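Dihydropyrimidinase (Brevibacillus agri, PDB 3SFW) hydrolyses the cyclic amide bond of dihydropyrimidines to N-carbamoyl-beta-amino acids, using a zinc-containing active site of the amidohydrolase family. Local coordinates at residues 116-120 / 432-437; 125-129 / 165-169; 249-253 / 307-311; 403-407 / 416-420. All blocks are in the same frame, centred on the assembly; numbering follows the deposited sequence.

Contact 1: residues 116-120 / 432-437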
loop_
_atom_site.group_PDB
_atom_site.type_symbol
_atom_site.label_atom_id
_atom_site.label_comp_id
_atom_site.label_asym_id
_atom_site.label_seq_id
_atom_site.Cartn_x
_atom_site.Cartn_y
_atom_site.Cartn_z
ATOM N N ALA A 116 45.285 8.886 9.379
ATOM C CA ALA A 116 44.531 7.719 8.830
ATOM C C ALA A 116 45.442 6.611 8.274
ATOM O O ALA A 116 46.509 6.928 7.670
ATOM C CB ALA A 116 43.560 8.230 7.683
ATOM N N VAL A 117 45.113 5.347 8.575
ATOM C CA VAL A 117 45.940 4.213 8.145
ATOM C C VAL A 117 45.326 3.548 6.928
ATOM O O VAL A 117 45.985 2.747 6.273
ATOM C CB VAL A 117 46.150 3.177 9.260
ATOM C CG1 VAL A 117 46.675 3.888 10.546
ATOM C CG2 VAL A 117 44.854 2.412 9.583
ATOM N N ILE A 118 44.093 3.944 6.605
ATOM C CA ILE A 118 43.458 3.510 5.357
ATOM C C ILE A 118 42.732 4.690 4.749
ATOM O O ILE A 118 42.742 5.810 5.292
ATOM C CB ILE A 118 42.462 2.333 5.573
ATOM C CG1 ILE A 118 41.627 2.561 6.815
ATOM C CG2 ILE A 118 43.202 1.027 5.816
ATOM C CD1 ILE A 118 40.281 2.917 6.623
ATOM N N ASP A 119 42.171 4.495 3.546
ATOM C CA ASP A 119 41.722 5.616 2.752
ATOM C C ASP A 119 40.389 6.178 3.245
ATOM O O ASP A 119 39.618 5.464 3.900
ATOM C CB ASP A 119 41.605 5.224 1.287
ATOM C CG ASP A 119 42.964 5.040 0.644
ATOM O OD1 ASP A 119 43.977 5.185 1.388
ATOM O OD2 ASP A 119 43.048 4.754 -0.569
ATOM N N TYR A 120 40.124 7.450 2.938
ATOM C CA TYR A 120 38.946 8.128 3.516
ATOM C C TYR A 120 38.399 9.148 2.541
ATOM O O TYR A 120 39.172 9.884 1.882
ATOM C CB TYR A 120 39.279 8.813 4.862
ATOM C CG TYR A 120 40.459 9.780 4.784
ATOM C CD1 TYR A 120 41.789 9.306 4.858
ATOM C CD2 TYR A 120 40.236 11.176 4.652
ATOM C CE1 TYR A 120 42.891 10.192 4.676
ATOM C CE2 TYR A 120 41.311 12.054 4.493
ATOM C CZ TYR A 120 42.627 11.569 4.551
ATOM O OH TYR A 120 43.676 12.468 4.387
ATOM N N SER A 432 45.714 -2.412 1.799
ATOM C CA SER A 432 45.187 -1.110 1.326
ATOM C C SER A 432 46.137 -0.583 0.236
ATOM O O SER A 432 47.320 -0.386 0.507
ATOM C CB SER A 432 45.076 -0.126 2.494
ATOM O OG SER A 432 44.839 1.202 2.018
ATOM N N ARG A 433 45.655 -0.435 -0.999
ATOM C CA ARG A 433 46.535 -0.048 -2.119
ATOM C C ARG A 433 47.811 -0.912 -2.179
ATOM O O ARG A 433 48.913 -0.414 -2.365
ATOM C CB ARG A 433 46.822 1.468 -2.091
ATOM C CG ARG A 433 45.646 2.308 -2.682
ATOM C CD ARG A 433 45.817 3.860 -2.632
ATOM N NE ARG A 433 45.836 4.371 -1.264
ATOM C CZ ARG A 433 46.919 4.466 -0.482
ATOM N NH1 ARG A 433 48.147 4.420 -0.981
ATOM N NH2 ARG A 433 46.756 4.791 0.807
ATOM N N GLY A 434 47.627 -2.213 -1.996
ATOM C CA GLY A 434 48.684 -3.207 -2.202
ATOM C C GLY A 434 49.671 -3.321 -1.032
ATOM O O GLY A 434 50.577 -4.146 -1.075
ATOM N N ALA A 435 49.521 -2.480 -0.010
ATOM C CA ALA A 435 50.365 -2.612 1.187
ATOM C C ALA A 435 49.568 -3.203 2.327
ATOM O O ALA A 435 48.438 -2.787 2.589
ATOM C CB ALA A 435 50.976 -1.222 1.605
ATOM N N PHE A 436 50.195 -4.089 3.096
ATOM C CA PHE A 436 49.505 -4.658 4.258
ATOM C C PHE A 436 49.268 -3.589 5.305
ATOM O O PHE A 436 50.185 -2.774 5.581
ATOM C CB PHE A 436 50.327 -5.769 4.880
ATOM C CG PHE A 436 50.242 -7.071 4.138
ATOM C CD1 PHE A 436 51.298 -7.480 3.332
ATOM C CD2 PHE A 436 49.120 -7.891 4.283
ATOM C CE1 PHE A 436 51.203 -8.681 2.621
ATOM C CE2 PHE A 436 49.020 -9.078 3.616
ATOM C CZ PHE A 436 50.067 -9.499 2.805
ATOM N N VAL A 437 48.063 -3.601 5.884
ATOM C CA VAL A 437 47.712 -2.748 7.053
ATOM C C VAL A 437 47.633 -3.667 8.277
ATOM O O VAL A 437 48.135 -3.350 9.382
ATOM C CB VAL A 437 46.313 -2.051 6.842
ATOM C CG1 VAL A 437 45.951 -1.133 8.087
ATOM C CG2 VAL A 437 46.378 -1.187 5.525
HETATM O O HOH W 1 46.542 2.833 3.502
#
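At the tight hairpin joining strands 422-432 and 435-439, R433 reaches out to D119, the first residue of strand 119-124. The guanidinium meets the carboxylate side-on: R433 NE donates to D119 OD2 at 2.9 Å and R433 NH2 to D119 OD1, also at 2.9 Å. Each oxygen is approached on its syn lone pair, and the two planes differ by only 2°, so this two-pronged salt bridge holds the two groups coplanar and fixes their rotation. A bend at chi3 (-66°) in the arginine chain turns the NE edge to the acid. D119 OD2 is shared with K382 NZ, while R433 NH1 pairs with E26 and NH2 also bonds to A449 O; the cations on D119 would probably keep it ionised. R433 sits in a type I' beta turn from S432 to A435, and through it the hairpin is tied to strand 119-124, one of the parallel strands of the amidohydrolase TIM barrel. A water donates to V117 O and S432 OG, at 2.8 Å from each, bridging the loop to the turn. Beyond it the contact turns apolar. I118 CG2 lies 3.9 Å from V437 CG2, the two side chains crossing at about a right angle, and it also reaches S432 CB. V117 CG2 stands 4.0 Å from V437 CG1, with F443 of strand 442-443 touching both valines.

Contact 2: residues 125-129 / 165-169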
loop_
_atom_site.group_PDB
_atom_site.type_symbol
_atom_site.label_atom_id
_atom_site.label_comp_id
_atom_site.label_asym_id
_atom_site.label_seq_id
_atom_site.Cartn_x
_atom_site.Cartn_y
_atom_site.Cartn_z
ATOM N N MET A 125 28.044 18.099 5.878
ATOM C CA MET A 125 26.784 18.565 6.514
ATOM C C MET A 125 26.333 19.912 5.956
ATOM O O MET A 125 27.146 20.821 5.808
ATOM C CB MET A 125 27.000 18.687 8.008
ATOM C CG MET A 125 25.826 19.401 8.720
ATOM S SD MET A 125 26.346 19.483 10.483
ATOM C CE MET A 125 25.157 20.737 11.023
ATOM N N VAL A 126 25.064 20.031 5.610
ATOM C CA VAL A 126 24.475 21.364 5.245
ATOM C C VAL A 126 23.504 21.757 6.365
ATOM O O VAL A 126 22.602 20.973 6.696
ATOM C CB VAL A 126 23.765 21.318 3.869
ATOM C CG1 VAL A 126 23.162 22.677 3.494
ATOM C CG2 VAL A 126 24.768 20.888 2.796
ATOM N N SER A 127 23.790 22.885 7.035
ATOM C CA SER A 127 22.936 23.384 8.162
ATOM C C SER A 127 21.919 24.358 7.620
ATOM O O SER A 127 20.891 24.575 8.239
ATOM C CB SER A 127 23.748 24.120 9.264
ATOM O OG SER A 127 25.137 24.305 8.916
ATOM N N ASP A 128 22.272 25.054 6.541
ATOM C CA ASP A 128 21.320 25.933 5.906
ATOM C C ASP A 128 21.721 26.356 4.508
ATOM O O ASP A 128 22.889 26.302 4.131
ATOM C CB ASP A 128 20.979 27.124 6.791
ATOM C CG ASP A 128 21.865 28.291 6.549
ATOM O OD1 ASP A 128 21.381 29.326 6.030
ATOM O OD2 ASP A 128 23.057 28.161 6.855
ATOM N N ALA A 129 20.722 26.538 3.669
ATOM C CA ALA A 129 20.991 26.608 2.234
ATOM C C ALA A 129 20.831 28.059 1.718
ATOM O O ALA A 129 20.150 28.316 0.712
ATOM C CB ALA A 129 20.057 25.646 1.485
ATOM N N THR A 165 15.750 24.238 3.955
ATOM C CA THR A 165 17.125 23.816 3.728
ATOM C C THR A 165 17.189 22.507 2.946
ATOM O O THR A 165 17.983 22.367 2.002
ATOM C CB THR A 165 17.892 23.728 5.047
ATOM O OG1 THR A 165 18.058 25.057 5.547
ATOM C CG2 THR A 165 19.249 23.122 4.841
ATOM N N LEU A 166 16.359 21.549 3.328
ATOM C CA LEU A 166 16.450 20.223 2.703
ATOM C C LEU A 166 15.995 20.316 1.256
ATOM O O LEU A 166 16.648 19.786 0.354
ATOM C CB LEU A 166 15.628 19.180 3.508
ATOM C CG LEU A 166 15.462 17.816 2.803
ATOM C CD1 LEU A 166 16.859 17.198 2.523
ATOM C CD2 LEU A 166 14.617 16.881 3.689
ATOM N N PHE A 167 14.931 21.059 0.976
ATOM C CA PHE A 167 14.445 21.119 -0.421
ATOM C C PHE A 167 15.431 21.867 -1.352
ATOM O O PHE A 167 15.752 21.390 -2.443
ATOM C CB PHE A 167 13.081 21.813 -0.465
ATOM C CG PHE A 167 12.403 21.715 -1.799
ATOM C CD1 PHE A 167 11.908 22.857 -2.407
ATOM C CD2 PHE A 167 12.226 20.478 -2.435
ATOM C CE1 PHE A 167 11.239 22.775 -3.647
ATOM C CE2 PHE A 167 11.575 20.377 -3.660
ATOM C CZ PHE A 167 11.034 21.536 -4.255
ATOM N N LYS A 168 15.915 23.017 -0.899
ATOM C CA LYS A 168 16.951 23.755 -1.631
ATOM C C LYS A 168 18.210 22.918 -1.865
ATOM O O LYS A 168 18.785 22.955 -2.966
ATOM C CB LYS A 168 17.286 25.040 -0.874
ATOM C CG LYS A 168 16.177 26.069 -0.999
ATOM C CD LYS A 168 16.593 27.341 -0.244
ATOM C CE LYS A 168 15.666 28.495 -0.576
ATOM N NZ LYS A 168 16.203 29.755 0.064
ATOM N N THR A 169 18.594 22.117 -0.863
ATOM C CA THR A 169 19.812 21.328 -0.973
ATOM C C THR A 169 19.593 20.232 -2.015
ATOM O O THR A 169 20.471 19.965 -2.864
ATOM C CB THR A 169 20.214 20.734 0.365
ATOM O OG1 THR A 169 20.474 21.791 1.281
ATOM C CG2 THR A 169 21.470 19.842 0.235
HETATM O O HOH W 2 17.800 24.904 8.278
HETATM O O HOH W 3 18.953 30.309 -0.661
HETATM O O HOH W 4 18.099 27.518 4.057
#
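T165 presses its side chain against the backbone of D128 and A129, its OG1 coming within 3.4 Å of D128 CA. With OG1 set beside the backbone N (chi1 -69°), the hydroxyl faces the loop that follows barrel strand 119-124, while CG2 lies against the same loop backbone. A water 2.9 Å from T165 OG1 accepts from A129 N at 2.8 Å, and another lies between T165 OG1 and S127 O. L166 and F167 turn from the loop: L166 packs on strand 180-182 and helix 214-230, F167 on V189 of a second subunit. One turn along helix 163-176 from T165, K168 lays its CB 3.7 Å from A129 CB. Its extended chain then passes A129 O and carries NZ to E164, with which it forms a salt bridge. A water donates to A129 O at 2.7 Å and accepts from K168 NZ. T169 OG1 donates to T165 O at 2.7 Å, tilted 34° from the carbonyl plane, while T169 N reaches that oxygen from the opposite face. The hydroxyl's other neighbours are V126 CG1 at 3.6 Å and A129 CB. With no direct hydrogen bond between loop and helix, the attachment of this barrel loop rests on close van der Waals packing and on water bridges, and T169 directs its proton into its own helix.

Contact 3: residues 249-253 / 307-311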
loop_
_atom_site.group_PDB
_atom_site.type_symbol
_atom_site.label_atom_id
_atom_site.label_comp_id
_atom_site.label_asym_id
_atom_site.label_seq_id
_atom_site.Cartn_x
_atom_site.Cartn_y
_atom_site.Cartn_z
ATOM N N ILE A 249 10.392 3.610 1.934
ATOM C CA ILE A 249 11.491 3.529 0.947
ATOM C C ILE A 249 11.079 2.556 -0.147
ATOM O O ILE A 249 11.236 2.840 -1.347
ATOM C CB ILE A 249 12.822 3.110 1.606
ATOM C CG1 ILE A 249 13.354 4.287 2.431
ATOM C CG2 ILE A 249 13.913 2.762 0.533
ATOM C CD1 ILE A 249 14.458 3.880 3.460
ATOM N N ALA A 250 10.489 1.421 0.258
ATOM C CA ALA A 250 10.014 0.456 -0.776
ATOM C C ALA A 250 8.948 1.038 -1.693
ATOM O O ALA A 250 9.008 0.821 -2.928
ATOM C CB ALA A 250 9.522 -0.856 -0.131
ATOM N N GLU A 251 7.992 1.778 -1.130
ATOM C CA GLU A 251 6.965 2.450 -1.975
ATOM C C GLU A 251 7.588 3.463 -2.922
ATOM O O GLU A 251 7.201 3.526 -4.105
ATOM C CB GLU A 251 5.963 3.267 -1.144
ATOM C CG GLU A 251 5.254 2.613 -0.050
ATOM C CD GLU A 251 4.585 3.674 0.856
ATOM O OE1 GLU A 251 4.256 4.804 0.322
ATOM O OE2 GLU A 251 4.425 3.370 2.080
ATOM N N ALA A 252 8.536 4.277 -2.413
ATOM C CA ALA A 252 9.216 5.271 -3.259
ATOM C C ALA A 252 9.960 4.576 -4.417
ATOM O O ALA A 252 9.868 5.004 -5.573
ATOM C CB ALA A 252 10.223 6.092 -2.432
ATOM N N ARG A 253 10.619 3.453 -4.135
ATOM C CA ARG A 253 11.410 2.816 -5.185
ATOM C C ARG A 253 10.477 2.166 -6.241
ATOM O O ARG A 253 10.817 2.131 -7.417
ATOM C CB ARG A 253 12.368 1.793 -4.564
ATOM C CG ARG A 253 13.512 2.512 -3.778
ATOM C CD ARG A 253 14.457 1.519 -3.086
ATOM N NE ARG A 253 15.076 0.600 -4.051
ATOM C CZ ARG A 253 16.228 0.802 -4.706
ATOM N NH1 ARG A 253 16.899 1.956 -4.612
ATOM N NH2 ARG A 253 16.691 -0.149 -5.504
ATOM N N GLY A 307 16.756 -6.035 -1.864
ATOM C CA GLY A 307 17.320 -4.857 -2.597
ATOM C C GLY A 307 16.621 -3.528 -2.313
ATOM O O GLY A 307 16.774 -2.570 -3.071
ATOM N N ILE A 308 15.762 -3.505 -1.300
ATOM C CA ILE A 308 15.065 -2.267 -0.875
ATOM C C ILE A 308 16.011 -1.336 -0.052
ATOM O O ILE A 308 15.933 -0.121 -0.196
ATOM C CB ILE A 308 13.828 -2.632 0.010
ATOM C CG1 ILE A 308 12.794 -3.359 -0.867
ATOM C CG2 ILE A 308 13.184 -1.356 0.638
ATOM C CD1 ILE A 308 11.739 -4.211 -0.108
ATOM N N LEU A 309 16.897 -1.930 0.737
ATOM C CA LEU A 309 18.080 -1.238 1.322
ATOM C C LEU A 309 19.314 -1.737 0.613
ATOM O O LEU A 309 19.356 -2.940 0.218
ATOM C CB LEU A 309 18.230 -1.601 2.812
ATOM C CG LEU A 309 17.005 -1.108 3.631
ATOM C CD1 LEU A 309 17.238 -1.577 5.073
ATOM C CD2 LEU A 309 16.854 0.462 3.594
ATOM N N GLN A 310 20.258 -0.831 0.334
ATOM C CA GLN A 310 21.409 -1.188 -0.559
ATOM C C GLN A 310 22.769 -1.294 0.151
ATOM O O GLN A 310 23.712 -1.872 -0.402
ATOM C CB GLN A 310 21.526 -0.208 -1.733
ATOM C CG GLN A 310 20.324 -0.232 -2.704
ATOM C CD GLN A 310 19.077 0.432 -2.087
ATOM O OE1 GLN A 310 17.949 -0.093 -2.181
ATOM N NE2 GLN A 310 19.282 1.532 -1.416
ATOM N N THR A 311 22.888 -0.730 1.353
ATOM C CA THR A 311 24.218 -0.614 2.006
ATOM C C THR A 311 24.118 -0.836 3.519
ATOM O O THR A 311 23.047 -0.687 4.140
ATOM C CB THR A 311 24.852 0.792 1.826
ATOM O OG1 THR A 311 23.973 1.766 2.445
ATOM C CG2 THR A 311 25.039 1.113 0.328
#
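I308, on the loop leading into barrel strand 311-312, packs against I249 and A250 of helix 243-254, joining two neighbouring beta-alpha units of the TIM barrel. The apolar group is built of small contacts: A250 CB sits 3.8 Å from I308 CG2, and I249 CG2 is 4.2 Å from that same methyl. I249 CD1 reaches L309 CD2, also at 4.2 Å, the two side chains crossing at about a right angle. L309 also packs on helix 295-305, and the I249 side chain is about 13 Å from a bound zinc. At the I308 carbonyl the packing is carbon on oxygen, I249 CG2 and R253 CD each lying 3.6 Å from I308 O. The polar group belongs to R253, whose chain bends at chi3 (59°) to bring the guanidinium beside the loop; its NH1 donates to V259 O of strand 258-263. Q310 comes from the opposite direction and lays the end of its amide over one guanidinium face, the planes 23° apart. A subunit interface runs close by: R253 O accepts from N306 of a third subunit, whose E254 packs on A250 and I308. R253 NH2 also comes within 3.4 Å of G307 O, at an angle too poor for a hydrogen bond.

Contact 4: residues 403-407 / 416-420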
loop_
_atom_site.group_PDB
_atom_site.type_symbol
_atom_site.label_atom_id
_atom_site.label_comp_id
_atom_site.label_asym_id
_atom_site.label_seq_id
_atom_site.Cartn_x
_atom_site.Cartn_y
_atom_site.Cartn_z
ATOM N N THR A 403 34.507 -14.899 20.091
ATOM C CA THR A 403 33.559 -14.076 20.838
ATOM C C THR A 403 33.963 -12.612 20.679
ATOM O O THR A 403 35.119 -12.273 20.830
ATOM C CB THR A 403 33.656 -14.428 22.305
ATOM O OG1 THR A 403 33.283 -15.803 22.446
ATOM C CG2 THR A 403 32.723 -13.556 23.131
ATOM N N ILE A 404 33.017 -11.757 20.331
ATOM C CA ILE A 404 33.347 -10.318 20.274
ATOM C C ILE A 404 33.551 -9.803 21.697
ATOM O O ILE A 404 32.685 -10.007 22.573
ATOM C CB ILE A 404 32.223 -9.544 19.570
ATOM C CG1 ILE A 404 32.187 -9.976 18.091
ATOM C CG2 ILE A 404 32.510 -8.014 19.628
ATOM C CD1 ILE A 404 31.107 -9.246 17.241
ATOM N N SER A 405 34.616 -9.032 21.903
ATOM C CA SER A 405 34.879 -8.508 23.231
ATOM C C SER A 405 35.684 -7.221 23.233
ATOM O O SER A 405 36.625 -7.087 22.457
ATOM C CB SER A 405 35.673 -9.561 24.032
ATOM O OG SER A 405 35.701 -9.142 25.394
ATOM N N VAL A 406 35.425 -6.356 24.221
ATOM C CA VAL A 406 36.292 -5.197 24.480
ATOM C C VAL A 406 37.730 -5.655 24.756
ATOM O O VAL A 406 38.695 -4.914 24.484
ATOM C CB VAL A 406 35.744 -4.339 25.654
ATOM C CG1 VAL A 406 35.761 -5.130 27.024
ATOM C CG2 VAL A 406 36.488 -2.971 25.732
ATOM N N GLU A 407 37.881 -6.883 25.270
ATOM C CA GLU A 407 39.216 -7.411 25.585
ATOM C C GLU A 407 40.096 -7.597 24.358
ATOM O O GLU A 407 41.323 -7.620 24.475
ATOM C CB GLU A 407 39.133 -8.739 26.347
ATOM C CG GLU A 407 38.312 -8.654 27.623
ATOM C CD GLU A 407 38.861 -7.656 28.646
ATOM O OE1 GLU A 407 38.042 -7.125 29.444
ATOM O OE2 GLU A 407 40.104 -7.424 28.679
ATOM N N ASN A 416 32.266 -2.761 24.366
ATOM C CA ASN A 416 31.783 -3.145 23.032
ATOM C C ASN A 416 30.325 -3.534 23.172
ATOM O O ASN A 416 29.976 -4.356 24.048
ATOM C CB ASN A 416 32.613 -4.315 22.545
ATOM C CG ASN A 416 32.348 -4.650 21.084
ATOM O OD1 ASN A 416 31.221 -4.983 20.720
ATOM N ND2 ASN A 416 33.384 -4.540 20.248
ATOM N N PRO A 417 29.437 -2.914 22.374
ATOM C CA PRO A 417 28.004 -3.195 22.541
ATOM C C PRO A 417 27.607 -4.612 22.146
ATOM O O PRO A 417 26.527 -5.067 22.515
ATOM C CB PRO A 417 27.316 -2.149 21.632
ATOM C CG PRO A 417 28.380 -1.901 20.525
ATOM C CD PRO A 417 29.729 -2.021 21.227
ATOM N N PHE A 418 28.489 -5.303 21.425
ATOM C CA PHE A 418 28.305 -6.687 21.098
ATOM C C PHE A 418 29.039 -7.656 22.042
ATOM O O PHE A 418 29.248 -8.811 21.699
ATOM C CB PHE A 418 28.732 -6.946 19.627
ATOM C CG PHE A 418 28.137 -5.958 18.658
ATOM C CD1 PHE A 418 26.761 -5.956 18.403
ATOM C CD2 PHE A 418 28.946 -4.941 18.067
ATOM C CE1 PHE A 418 26.174 -4.994 17.508
ATOM C CE2 PHE A 418 28.368 -3.988 17.185
ATOM C CZ PHE A 418 27.000 -4.011 16.901
ATOM N N GLU A 419 29.454 -7.162 23.204
ATOM C CA GLU A 419 30.157 -7.982 24.189
ATOM C C GLU A 419 29.523 -9.368 24.354
ATOM O O GLU A 419 28.346 -9.491 24.681
ATOM C CB GLU A 419 30.213 -7.243 25.523
ATOM C CG GLU A 419 31.154 -7.943 26.551
ATOM C CD GLU A 419 32.600 -7.862 26.150
ATOM O OE1 GLU A 419 33.027 -6.765 25.677
ATOM O OE2 GLU A 419 33.338 -8.863 26.408
ATOM N N GLY A 420 30.344 -10.396 24.221
ATOM C CA GLY A 420 29.887 -11.798 24.408
ATOM C C GLY A 420 29.266 -12.441 23.179
ATOM O O GLY A 420 28.952 -13.624 23.197
#
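E419 starts out extended, CG opposite the backbone N (chi1 -170°), then bends at chi2 (68°), which curls its carboxylate back onto S405 and V406. There it is gripped twice. S405 OG donates to E419 OE2 at 2.6 Å, and V406 N donates to E419 OE1 at 2.8 Å in an almost straight bond (173°). Both oxygens are met on their syn sides, a little out of the carboxylate plane, so the two bonds fix the rotation of the group. S405 OG also accepts from E407 N at 3.1 Å, closing an ST turn; the hydroxyl thus donates to the glutamate and accepts from the main chain. The E407 carboxylate lies nearby, not in contact with that of E419. Main chain joins main chain at G420 N, which donates to I404 O at 2.9 Å, while T403 CG2 rests on G420 CA. Inside, I404 CG2 packs against the N416 amide, 3.5 Å from OD1, and 3.9 Å from F418 CB. Helix 345-354 covers I404 and F418 through I348. N416 ND2 is taken up by H409 and D344, and its OD1 accepts from F418 N at 2.8 Å in the carbonyl plane. That bond makes an Asx turn, set within a type I beta turn from N416 to E419 that is closed by E419 N to N416 O. Together these turns shape the two ends of the connection between antiparallel strands 393-403 and 422-432.

Overall arrangement
Along the chain, contact 1 spans the other three, which follow one another in series as contacts 2, 3 and 4. Contacts 1 and 4 mark the two ends of strand 422-432, their centres 25 Å apart: contact 1 ties its hairpin end to barrel strand 119-124, contact 4 shapes the connection from strand 393-403. Contact 2 lies beyond the other end of strand 119-124, its centre 33 Å from that of contact 1. Contacts 2 and 3, with centres 23 Å apart, pack barrel loops against helices and border the second and third subunits respectively, whereas no other subunit touches contacts 1 and 4. Contacts 2 and 4 lie farthest apart, 38 Å between centres.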